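Local coordinates for nitrate reductase (Ulva prolifera, PDB 5YLY), which probably reduces nitrate to nitrite with electrons from NADH, its cytochrome b5 reductase domain carrying them by way of a bound FAD, at residues L197-T202 against G241-D246; L62-G67 against Y90-A95; G143-D148 against G258-L263; Q125-L130 against D134-K139. One frame throughout, in Å; residues are numbered along the deposited sequence.

Interaction 1: residues L197-T202 against G241-D246; sequences LYANQT and GFIDLD
Ile243 reaches out of the loop leading into helix 245-251 and lays its two branches against Leu197 and Ala199, alternate residues on one face of strand 193-200. That strand is a central member of the parallel sheet of the NAD-binding domain, an open alpha/beta arrangement in which helices cover the sheet. Leu197 and Ile243 point at each other tip to tip. In Ile243, CG1 lies beside the backbone N (chi1 -65°) and CG2 beside the carbonyl carbon, which splays the branches toward two different partners. CG2 meets Leu197 CD2 at 3.9 Å, while CD1, at the end of an extended chain, comes to 3.8 Å from Ala199 CB. The Ile243 CG1 methylene closes the middle, 4.1 Å from Ala199 CB. Alanine suits its place because a bare methyl lets the long arm of the isoleucine come down close to the strand; at position 197 the extra length of a leucine lets CD2 reach CG2, the branch attached directly to CB of Ile243. Met269 and Cys274 of helix 267-280 adjoin Ala199 and Ile243 respectively, and Met247 and Ala251 pack on Leu197. With only an alanine at Ile243, Leu197 CD2 and Ala199 CB would probably both lose the methyls they rest on, opening a gap between loop and strand. Right after Ile243, Asp244 occupies the N-cap of helix 245-251, its OD1 taking the backbone N-H of Met247. Tyr198 turns to the other face of the strand, where Asn200 ND2 sits 3.3 Å above the plane of the Tyr198 ring, over its centre.

Interaction 2: residues L62-G67 against Y90-A95; sequences LGLPTG and YTPTTA. With FAD (flavin-adenine dinucleotide), chain C.
Leu64 and Pro92 meet tip to tip in a purely apolar touch, yet the same short segment that bears Pro92 also carries Tyr90 and Thr91, which grip a flavin. Leu64 CD2 comes within 3.6 Å of Pro92 CD, a close fit to a rigid ring that needs no polar partner. Alongside, Leu62 CD2 lies 4.1 Å from Ala95 CA, which the small alanine leaves accessible to the leucine methyl. These loops belong to the antiparallel FAD-binding beta-barrel of the ferredoxin reductase superfamily, and Tyr90 and Thr91 fall in its Arg-x-Tyr-Thr flavin-binding sequence. Thr91 N donates to FAD N5 at 3.3 Å, with an angle of 152° at the hydrogen. Tyr90, its CG opposite the carbonyl carbon (chi1 -66°), lays CD1 3.6 Å from FAD C4X; FAD O2' lies over one face of the ring. Tyr90 OH shares a 2.8 Å hydrogen bond with FAD O4'. A phenylalanine in place of Tyr90 would probably keep much of the ring packing but leave the ribityl O4' without this partner. Beyond the apolar patch, Asn96 OD1 accepts the backbone N-H groups of both Gly63 and Leu64.

Interaction 3: residues G143-D148 against G258-L263; sequences GHFHYD and GTISVL
Phe145 holds CG opposite its backbone N (chi1 176°), sending the ring out from strand 145-149, while Ile260 sets CG1 between its own N and carbonyl carbon (chi1 64°) and then extends the chain so that CD1 leads. The two side chains come from opposite directions and bridge a wide separation, for the nearest CA atoms, those of Phe145 and Val262, are 9.5 Å apart. Ile260 CD1 reaches the far part of the ring, 3.9 Å from Phe145 CE1 and 4.2 Å from Phe145 CZ. Val262, two residues along and on the same side of its strand, adds CG1 at 4.3 Å from Phe145 CZ, a looser touch. The buried area is small, 91 Å², and apolar throughout: a long, flat phenylalanine can span a distance that a short side chain could not, and the beta-branched isoleucine and valine suit extended strands while presenting methyls to it. The Phe145 ring is also flanked by Tyr153, the two ring planes inclined at about 30°, and Tyr153 touches Ile260 as well. The contact thus joins the small antiparallel sheet of strands 145-149, 152-155 and 158-161 to the parallel sheet of the NAD-binding domain. Within the parallel sheet Ile260 and Val262 lean on Ile165 of the adjacent strand 164-170; Tyr147, from the antiparallel sheet, packs on the same isoleucine, and on the other face of strand 259-264 Ser261 and Leu263 pack against helix 267-280.

Interaction 4: residues Q125-L130 against D134-K139; sequences QILEAL and DTVEVK
Asp134 OD2 accepts the backbone N-H of Glu131, the residue following Leu130, and also rests 3.6 Å from Leu130 CA. The carboxylate gets there because Asp134 keeps CG beside its own backbone N (chi1 -69°), directing it back toward Leu130 and Glu131. A short aspartate suits this place, since its carboxylate can turn back onto the N-H of Glu131, three residues earlier. Farther in, the contact turns apolar. Leu130 CD1 lies 3.8 Å from Val136 CG1, and Leu127 CD2 meets the same methyl at 4.2 Å; both leucines run at about a right angle to the valine. Val136 thus presents one branch to two leucines, a compact partner for their longer arms, and Phe53 of strand 48-54 packs on both Leu130 and Val136. Leu130 N donates to Leu127 O at 2.9 Å. Helix and strand here are neighbours in the FAD-binding domain, the strand being part of its antiparallel barrel. Lys41 NZ takes up Glu128 O and Leu130 O, so its positive charge, set near the carbonyl end of the helix, would probably be favourable to the helix dipole, while Asp134's bond to Glu131 N is likely to favour its ionised form.

Three of the four contacts form a chain across the protein. Interaction 2 touches interaction 3, their centres about 14 Å apart, through Thr66 O and Tyr147 N at 2.9 Å, a probable hydrogen bond, and it meets interaction 4, about 17 Å away between centres, where Tyr90 OH lies 3.9 Å from Leu127 CD1. Leu127 thereby backs a residue that binds the flavin. Interactions 1 and 3 both reach the parallel sheet but do not touch. Interactions 1 and 4 lie on opposite sides of the chain's centre, about 31 Å apart between centres. Tyr90 and Thr91 of interaction 2 bind FAD directly, whereas the side chains of Leu127, Phe145 and Ala199 stand about 6, 10 and 13 Å from it.

Interaction 1: residues L197-T202 against G241-D246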
# COMPACT_ATOMS: atom_id res chain seq x y z
N LEU A 197 7.27 6.05 -7.10
CA LEU A 197 8.66 5.62 -6.99
C LEU A 197 8.63 4.43 -6.01
O LEU A 197 8.20 4.57 -4.87
CB LEU A 197 9.57 6.77 -6.54
CG LEU A 197 11.05 6.40 -6.24
CD1 LEU A 197 11.73 5.74 -7.46
CD2 LEU A 197 11.85 7.64 -5.90
N TYR A 198 9.01 3.25 -6.49
CA TYR A 198 8.87 2.04 -5.67
C TYR A 198 10.22 1.40 -5.46
O TYR A 198 10.84 0.94 -6.43
CB TYR A 198 7.85 1.09 -6.34
CG TYR A 198 7.43 -0.16 -5.59
CD1 TYR A 198 7.55 -0.24 -4.20
CD2 TYR A 198 6.87 -1.25 -6.26
CE1 TYR A 198 7.18 -1.39 -3.50
CE2 TYR A 198 6.42 -2.38 -5.57
CZ TYR A 198 6.60 -2.45 -4.19
OH TYR A 198 6.24 -3.60 -3.54
N ALA A 199 10.66 1.34 -4.19
CA ALA A 199 11.98 0.77 -3.83
C ALA A 199 11.86 -0.60 -3.18
O ALA A 199 10.97 -0.82 -2.36
CB ALA A 199 12.71 1.71 -2.89
N ASN A 200 12.74 -1.54 -3.56
CA ASN A 200 12.77 -2.89 -2.99
C ASN A 200 14.18 -3.38 -2.94
O ASN A 200 15.02 -2.86 -3.66
CB ASN A 200 11.92 -3.87 -3.79
CG ASN A 200 10.47 -3.55 -3.70
OD1 ASN A 200 9.83 -3.77 -2.67
ND2 ASN A 200 9.96 -2.89 -4.72
N GLN A 201 14.45 -4.42 -2.14
CA GLN A 201 15.81 -4.95 -2.05
C GLN A 201 16.25 -5.60 -3.37
O GLN A 201 17.32 -5.29 -3.89
CB GLN A 201 15.91 -5.95 -0.89
CG GLN A 201 16.36 -5.34 0.43
CD GLN A 201 16.17 -6.34 1.55
OE1 GLN A 201 15.05 -6.52 2.05
NE2 GLN A 201 17.21 -7.10 1.85
N THR A 202 15.41 -6.48 -3.91
CA THR A 202 15.65 -7.19 -5.18
C THR A 202 14.41 -7.06 -6.07
O THR A 202 13.32 -6.77 -5.57
CB THR A 202 15.97 -8.71 -4.97
OG1 THR A 202 14.80 -9.43 -4.58
CG2 THR A 202 17.08 -8.96 -3.94
N GLY A 241 20.26 1.07 -6.17
CA GLY A 241 20.64 1.67 -4.90
C GLY A 241 19.51 2.36 -4.18
O GLY A 241 18.34 2.19 -4.54
N PHE A 242 19.85 3.14 -3.15
CA PHE A 242 18.88 3.87 -2.33
C PHE A 242 18.30 5.07 -3.06
O PHE A 242 18.97 5.68 -3.91
CB PHE A 242 19.52 4.35 -1.01
CG PHE A 242 20.25 3.30 -0.21
CD1 PHE A 242 19.60 2.15 0.23
CD2 PHE A 242 21.58 3.49 0.16
CE1 PHE A 242 20.28 1.19 0.99
CE2 PHE A 242 22.26 2.53 0.92
CZ PHE A 242 21.60 1.39 1.32
N ILE A 243 17.06 5.45 -2.68
CA ILE A 243 16.41 6.64 -3.19
C ILE A 243 17.32 7.86 -2.85
O ILE A 243 17.77 7.98 -1.71
CB ILE A 243 14.99 6.76 -2.60
CG1 ILE A 243 14.08 5.58 -3.06
CG2 ILE A 243 14.35 8.10 -2.94
CD1 ILE A 243 12.79 5.42 -2.32
N ASP A 244 17.66 8.68 -3.85
CA ASP A 244 18.47 9.88 -3.69
C ASP A 244 17.78 11.05 -4.41
O ASP A 244 16.72 10.84 -5.02
CB ASP A 244 19.94 9.67 -4.13
CG ASP A 244 20.22 9.38 -5.60
OD1 ASP A 244 19.26 9.35 -6.41
OD2 ASP A 244 21.40 9.18 -5.96
N LEU A 245 18.34 12.26 -4.31
CA LEU A 245 17.74 13.44 -4.95
C LEU A 245 17.54 13.27 -6.45
O LEU A 245 16.47 13.60 -6.94
CB LEU A 245 18.55 14.73 -4.65
CG LEU A 245 17.95 16.04 -5.19
CD1 LEU A 245 16.57 16.32 -4.61
CD2 LEU A 245 18.90 17.22 -4.95
N ASP A 246 18.58 12.76 -7.16
CA ASP A 246 18.53 12.53 -8.61
C ASP A 246 17.38 11.59 -8.98
O ASP A 246 16.64 11.88 -9.92
CB ASP A 246 19.86 11.93 -9.12
CG ASP A 246 20.38 12.59 -10.37
OD1 ASP A 246 19.69 12.52 -11.41
OD2 ASP A 246 21.47 13.21 -10.30

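Interaction 2: residues L62-G67 against Y90-A95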
# COMPACT_ATOMS: atom_id res chain seq x y z
N LEU A 62 -17.52 -2.85 2.31
CA LEU A 62 -16.39 -2.93 3.23
C LEU A 62 -16.37 -1.74 4.20
O LEU A 62 -16.22 -1.95 5.39
CB LEU A 62 -15.07 -3.00 2.47
CG LEU A 62 -13.79 -3.06 3.31
CD1 LEU A 62 -13.77 -4.30 4.26
CD2 LEU A 62 -12.57 -3.06 2.39
N GLY A 63 -16.50 -0.54 3.67
CA GLY A 63 -16.51 0.69 4.46
C GLY A 63 -15.11 1.17 4.80
O GLY A 63 -14.86 1.58 5.94
N LEU A 64 -14.20 1.09 3.82
CA LEU A 64 -12.81 1.50 3.98
C LEU A 64 -12.59 2.72 3.09
O LEU A 64 -12.44 2.56 1.87
CB LEU A 64 -11.82 0.36 3.58
CG LEU A 64 -10.32 0.68 3.82
CD1 LEU A 64 -10.02 0.93 5.33
CD2 LEU A 64 -9.41 -0.45 3.29
N PRO A 65 -12.52 3.93 3.66
CA PRO A 65 -12.26 5.12 2.83
C PRO A 65 -10.85 5.08 2.23
O PRO A 65 -9.93 4.49 2.80
CB PRO A 65 -12.39 6.29 3.83
CG PRO A 65 -13.20 5.75 4.97
CD PRO A 65 -12.71 4.31 5.08
N THR A 66 -10.70 5.70 1.05
CA THR A 66 -9.42 5.75 0.34
C THR A 66 -8.43 6.52 1.19
O THR A 66 -8.72 7.64 1.57
CB THR A 66 -9.58 6.40 -1.03
OG1 THR A 66 -10.64 5.75 -1.74
CG2 THR A 66 -8.28 6.36 -1.84
N GLY A 67 -7.26 5.91 1.44
CA GLY A 67 -6.23 6.50 2.29
C GLY A 67 -6.14 5.83 3.65
O GLY A 67 -5.15 6.02 4.38
N TYR A 90 -2.92 -3.80 7.49
CA TYR A 90 -2.97 -4.22 6.07
C TYR A 90 -3.87 -3.28 5.30
O TYR A 90 -4.92 -2.85 5.81
CB TYR A 90 -3.45 -5.67 5.87
CG TYR A 90 -2.48 -6.66 6.45
CD1 TYR A 90 -1.33 -7.04 5.74
CD2 TYR A 90 -2.62 -7.12 7.75
CE1 TYR A 90 -0.36 -7.86 6.32
CE2 TYR A 90 -1.68 -7.99 8.32
CZ TYR A 90 -0.53 -8.30 7.62
OH TYR A 90 0.42 -9.07 8.25
N THR A 91 -3.46 -2.99 4.08
CA THR A 91 -4.31 -2.26 3.14
C THR A 91 -4.71 -3.30 2.12
O THR A 91 -3.87 -3.77 1.33
CB THR A 91 -3.66 -1.06 2.49
OG1 THR A 91 -3.27 -0.13 3.49
CG2 THR A 91 -4.63 -0.34 1.51
N PRO A 92 -6.00 -3.69 2.08
CA PRO A 92 -6.41 -4.70 1.08
C PRO A 92 -6.22 -4.19 -0.34
O PRO A 92 -6.15 -2.98 -0.57
CB PRO A 92 -7.93 -4.83 1.32
CG PRO A 92 -8.15 -4.32 2.67
CD PRO A 92 -7.12 -3.26 2.94
N THR A 93 -6.12 -5.13 -1.30
CA THR A 93 -5.99 -4.74 -2.70
C THR A 93 -7.37 -4.54 -3.34
O THR A 93 -7.47 -4.33 -4.56
CB THR A 93 -5.14 -5.75 -3.46
OG1 THR A 93 -5.72 -7.05 -3.30
CG2 THR A 93 -3.70 -5.75 -2.98
N THR A 94 -8.43 -4.66 -2.54
CA THR A 94 -9.80 -4.35 -2.94
C THR A 94 -10.24 -3.26 -1.96
O THR A 94 -9.64 -3.10 -0.89
CB THR A 94 -10.77 -5.56 -2.87
OG1 THR A 94 -10.74 -6.12 -1.55
CG2 THR A 94 -10.41 -6.65 -3.87
N ALA A 95 -11.28 -2.52 -2.30
CA ALA A 95 -11.80 -1.51 -1.36
C ALA A 95 -13.35 -1.48 -1.48
O ALA A 95 -13.94 -2.55 -1.75
CB ALA A 95 -11.14 -0.15 -1.61
PA FAD C . 7.30 -9.31 12.04
O1A FAD C . 7.29 -10.45 12.99
O2A FAD C . 6.58 -8.08 12.54
O5B FAD C . 8.84 -9.00 11.65
C5B FAD C . 9.31 -7.64 11.58
C4B FAD C . 10.09 -7.41 10.31
O4B FAD C . 11.18 -8.35 10.20
C3B FAD C . 9.32 -7.58 9.02
O3B FAD C . 8.49 -6.46 8.73
C2B FAD C . 10.45 -7.77 8.00
O2B FAD C . 10.95 -6.53 7.51
C1B FAD C . 11.52 -8.50 8.83
N9A FAD C . 11.66 -9.92 8.52
C8A FAD C . 11.29 -10.98 9.31
N7A FAD C . 11.50 -12.15 8.77
C5A FAD C . 12.04 -11.85 7.53
C6A FAD C . 12.43 -12.66 6.44
N6A FAD C . 12.16 -13.97 6.35
N1A FAD C . 12.97 -12.05 5.36
C2A FAD C . 13.06 -10.71 5.35
N3A FAD C . 12.67 -9.85 6.30
C4A FAD C . 12.17 -10.48 7.37
N1 FAD C . 2.16 -6.14 4.46
C2 FAD C . 1.74 -6.94 3.44
O2 FAD C . 2.33 -8.01 3.20
N3 FAD C . 0.65 -6.55 2.65
C4 FAD C . -0.09 -5.38 2.80
O4 FAD C . -1.08 -5.17 2.13
C4X FAD C . 0.39 -4.51 3.88
N5 FAD C . -0.22 -3.37 4.07
C5X FAD C . 0.26 -2.52 5.08
C6 FAD C . -0.37 -1.28 5.27
C7 FAD C . 0.07 -0.41 6.26
C7M FAD C . -0.61 0.93 6.41
C8 FAD C . 1.17 -0.77 7.09
C8M FAD C . 1.65 0.13 8.21
C9 FAD C . 1.81 -2.00 6.88
C9A FAD C . 1.35 -2.88 5.89
N10 FAD C . 1.96 -4.16 5.68
C10 FAD C . 1.52 -4.99 4.67
C1' FAD C . 2.97 -4.70 6.60
C2' FAD C . 2.36 -5.50 7.74
O2' FAD C . 1.73 -4.64 8.69
C3' FAD C . 3.39 -6.37 8.48
O3' FAD C . 4.42 -5.54 9.01
C4' FAD C . 3.97 -7.51 7.64
O4' FAD C . 2.92 -8.40 7.28
C5' FAD C . 5.07 -8.28 8.34
O5' FAD C . 4.61 -8.64 9.66
P FAD C . 5.07 -10.01 10.37
O1P FAD C . 4.33 -10.17 11.64
O2P FAD C . 5.02 -11.15 9.39
O3P FAD C . 6.61 -9.71 10.66

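Interaction 3: residues G143-D148 against G258-L263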
# COMPACT_ATOMS: atom_id res chain seq x y z
N GLY A 143 -6.55 5.51 10.19
CA GLY A 143 -5.79 6.45 9.40
C GLY A 143 -6.31 7.86 9.46
O GLY A 143 -7.48 8.07 9.74
N HIS A 144 -5.42 8.79 9.18
CA HIS A 144 -5.64 10.24 9.26
C HIS A 144 -5.81 10.89 7.88
O HIS A 144 -6.30 12.01 7.79
CB HIS A 144 -4.42 10.86 9.98
CG HIS A 144 -3.12 10.43 9.36
ND1 HIS A 144 -2.49 11.21 8.39
CD2 HIS A 144 -2.42 9.28 9.52
CE1 HIS A 144 -1.43 10.53 8.01
NE2 HIS A 144 -1.34 9.36 8.66
N PHE A 145 -5.34 10.21 6.83
CA PHE A 145 -5.42 10.71 5.46
C PHE A 145 -6.63 10.08 4.75
O PHE A 145 -6.81 8.85 4.74
CB PHE A 145 -4.11 10.41 4.70
CG PHE A 145 -4.14 10.82 3.24
CD1 PHE A 145 -3.84 12.12 2.86
CD2 PHE A 145 -4.41 9.88 2.25
CE1 PHE A 145 -3.84 12.48 1.50
CE2 PHE A 145 -4.40 10.24 0.90
CZ PHE A 145 -4.15 11.55 0.54
N HIS A 146 -7.43 10.93 4.10
CA HIS A 146 -8.62 10.49 3.40
C HIS A 146 -8.72 11.20 2.05
O HIS A 146 -8.92 12.41 2.02
CB HIS A 146 -9.87 10.79 4.27
CG HIS A 146 -11.20 10.37 3.71
ND1 HIS A 146 -11.31 9.51 2.63
CD2 HIS A 146 -12.43 10.64 4.19
CE1 HIS A 146 -12.61 9.34 2.45
NE2 HIS A 146 -13.32 9.98 3.37
N TYR A 147 -8.60 10.46 0.96
CA TYR A 147 -8.78 11.04 -0.38
C TYR A 147 -10.28 10.81 -0.59
O TYR A 147 -10.69 9.70 -0.96
CB TYR A 147 -7.92 10.26 -1.40
CG TYR A 147 -8.01 10.83 -2.80
CD1 TYR A 147 -7.29 11.97 -3.16
CD2 TYR A 147 -8.84 10.24 -3.76
CE1 TYR A 147 -7.38 12.50 -4.45
CE2 TYR A 147 -8.94 10.77 -5.05
CZ TYR A 147 -8.22 11.90 -5.38
OH TYR A 147 -8.26 12.39 -6.66
N ASP A 148 -11.08 11.82 -0.25
CA ASP A 148 -12.54 11.72 -0.13
C ASP A 148 -13.39 11.98 -1.37
O ASP A 148 -14.58 11.64 -1.37
CB ASP A 148 -13.04 12.63 1.00
CG ASP A 148 -12.79 14.12 0.81
OD1 ASP A 148 -11.74 14.48 0.25
OD2 ASP A 148 -13.65 14.92 1.25
N GLY A 258 -0.95 22.36 -4.95
CA GLY A 258 -1.78 21.34 -5.58
C GLY A 258 -1.07 20.00 -5.71
O GLY A 258 -1.69 19.04 -6.16
N THR A 259 0.23 19.94 -5.37
CA THR A 259 1.06 18.72 -5.42
C THR A 259 1.40 18.29 -4.01
O THR A 259 1.88 19.10 -3.20
CB THR A 259 2.37 18.91 -6.25
OG1 THR A 259 2.04 19.43 -7.53
CG2 THR A 259 3.14 17.59 -6.45
N ILE A 260 1.14 17.01 -3.71
CA ILE A 260 1.48 16.41 -2.43
C ILE A 260 2.32 15.18 -2.69
O ILE A 260 2.37 14.68 -3.82
CB ILE A 260 0.25 16.11 -1.51
CG1 ILE A 260 -0.69 15.03 -2.15
CG2 ILE A 260 -0.49 17.40 -1.12
CD1 ILE A 260 -1.76 14.47 -1.19
N SER A 261 2.99 14.68 -1.65
CA SER A 261 3.74 13.43 -1.70
C SER A 261 3.24 12.59 -0.55
O SER A 261 3.03 13.13 0.54
CB SER A 261 5.25 13.66 -1.57
OG SER A 261 5.75 14.48 -2.61
N VAL A 262 2.97 11.30 -0.82
CA VAL A 262 2.52 10.36 0.20
C VAL A 262 3.53 9.24 0.29
O VAL A 262 4.12 8.86 -0.72
CB VAL A 262 1.04 9.89 0.06
CG1 VAL A 262 0.08 11.06 0.27
CG2 VAL A 262 0.79 9.20 -1.28
N LEU A 263 3.78 8.73 1.49
CA LEU A 263 4.87 7.79 1.71
C LEU A 263 4.47 6.63 2.56
O LEU A 263 3.75 6.82 3.54
CB LEU A 263 6.02 8.52 2.45
CG LEU A 263 6.75 9.67 1.73
CD1 LEU A 263 6.03 10.99 1.92
CD2 LEU A 263 8.10 9.88 2.36

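Interaction 4: residues Q125-L130 against D134-K139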
# COMPACT_ATOMS: atom_id res chain seq x y z
N GLN A 125 3.36 -15.50 8.73
CA GLN A 125 3.36 -16.97 8.81
C GLN A 125 2.03 -17.46 9.43
O GLN A 125 1.51 -18.49 9.01
CB GLN A 125 4.58 -17.52 9.57
CG GLN A 125 5.88 -17.24 8.86
CD GLN A 125 7.06 -17.68 9.68
OE1 GLN A 125 7.56 -18.79 9.53
NE2 GLN A 125 7.56 -16.81 10.56
N ILE A 126 1.46 -16.69 10.40
CA ILE A 126 0.16 -17.06 10.97
C ILE A 126 -0.87 -17.09 9.84
O ILE A 126 -1.62 -18.06 9.72
CB ILE A 126 -0.25 -16.11 12.13
CG1 ILE A 126 0.57 -16.46 13.40
CG2 ILE A 126 -1.77 -16.20 12.42
CD1 ILE A 126 0.58 -15.33 14.46
N LEU A 127 -0.91 -16.02 9.01
CA LEU A 127 -1.82 -15.93 7.87
C LEU A 127 -1.58 -17.08 6.90
O LEU A 127 -2.52 -17.79 6.56
CB LEU A 127 -1.66 -14.59 7.15
CG LEU A 127 -2.11 -13.34 7.94
CD1 LEU A 127 -1.80 -12.07 7.11
CD2 LEU A 127 -3.63 -13.42 8.26
N GLU A 128 -0.32 -17.31 6.51
CA GLU A 128 0.02 -18.40 5.58
C GLU A 128 -0.42 -19.78 6.11
O GLU A 128 -0.78 -20.66 5.32
CB GLU A 128 1.54 -18.39 5.27
CG GLU A 128 1.99 -19.40 4.20
CD GLU A 128 1.41 -19.22 2.81
OE1 GLU A 128 0.84 -18.15 2.51
OE2 GLU A 128 1.58 -20.15 1.98
N ALA A 129 -0.43 -19.97 7.45
CA ALA A 129 -0.83 -21.25 8.03
C ALA A 129 -2.35 -21.41 8.08
O ALA A 129 -2.83 -22.52 8.34
CB ALA A 129 -0.21 -21.42 9.42
N LEU A 130 -3.13 -20.33 7.80
CA LEU A 130 -4.59 -20.44 7.83
C LEU A 130 -5.14 -21.34 6.77
O LEU A 130 -4.59 -21.41 5.68
CB LEU A 130 -5.27 -19.08 7.67
CG LEU A 130 -5.05 -18.01 8.73
CD1 LEU A 130 -5.83 -16.80 8.39
CD2 LEU A 130 -5.45 -18.51 10.16
N ASP A 134 -11.05 -20.73 8.35
CA ASP A 134 -10.50 -20.14 9.59
C ASP A 134 -10.85 -18.65 9.58
O ASP A 134 -11.13 -18.08 8.52
CB ASP A 134 -8.96 -20.29 9.64
CG ASP A 134 -8.47 -21.71 9.84
OD1 ASP A 134 -9.32 -22.61 10.07
OD2 ASP A 134 -7.22 -21.93 9.74
N THR A 135 -10.82 -18.01 10.76
CA THR A 135 -11.18 -16.60 10.84
C THR A 135 -10.07 -15.73 11.42
O THR A 135 -9.16 -16.22 12.08
CB THR A 135 -12.44 -16.44 11.73
OG1 THR A 135 -12.12 -16.88 13.06
CG2 THR A 135 -13.65 -17.21 11.19
N VAL A 136 -10.19 -14.42 11.17
CA VAL A 136 -9.33 -13.39 11.75
C VAL A 136 -10.27 -12.31 12.26
O VAL A 136 -11.45 -12.29 11.90
CB VAL A 136 -8.29 -12.78 10.77
CG1 VAL A 136 -7.30 -13.83 10.26
CG2 VAL A 136 -8.98 -12.00 9.63
N GLU A 137 -9.76 -11.39 13.07
CA GLU A 137 -10.57 -10.27 13.53
C GLU A 137 -10.07 -9.03 12.86
O GLU A 137 -8.87 -8.87 12.67
CB GLU A 137 -10.55 -10.14 15.05
CG GLU A 137 -11.45 -11.16 15.70
CD GLU A 137 -11.60 -11.03 17.20
OE1 GLU A 137 -10.69 -10.46 17.84
OE2 GLU A 137 -12.61 -11.53 17.74
N VAL A 138 -11.01 -8.17 12.45
CA VAL A 138 -10.68 -6.96 11.69
C VAL A 138 -11.18 -5.71 12.38
O VAL A 138 -12.37 -5.61 12.67
CB VAL A 138 -11.24 -7.06 10.23
CG1 VAL A 138 -10.74 -5.91 9.38
CG2 VAL A 138 -10.85 -8.40 9.59
N LYS A 139 -10.29 -4.73 12.56
CA LYS A 139 -10.67 -3.43 13.14
C LYS A 139 -10.27 -2.30 12.21
O LYS A 139 -9.12 -2.19 11.78
CB LYS A 139 -10.07 -3.24 14.56
CG LYS A 139 -10.47 -1.89 15.19
CD LYS A 139 -10.12 -1.77 16.68
CE LYS A 139 -11.22 -2.33 17.55
NZ LYS A 139 -11.02 -1.96 18.98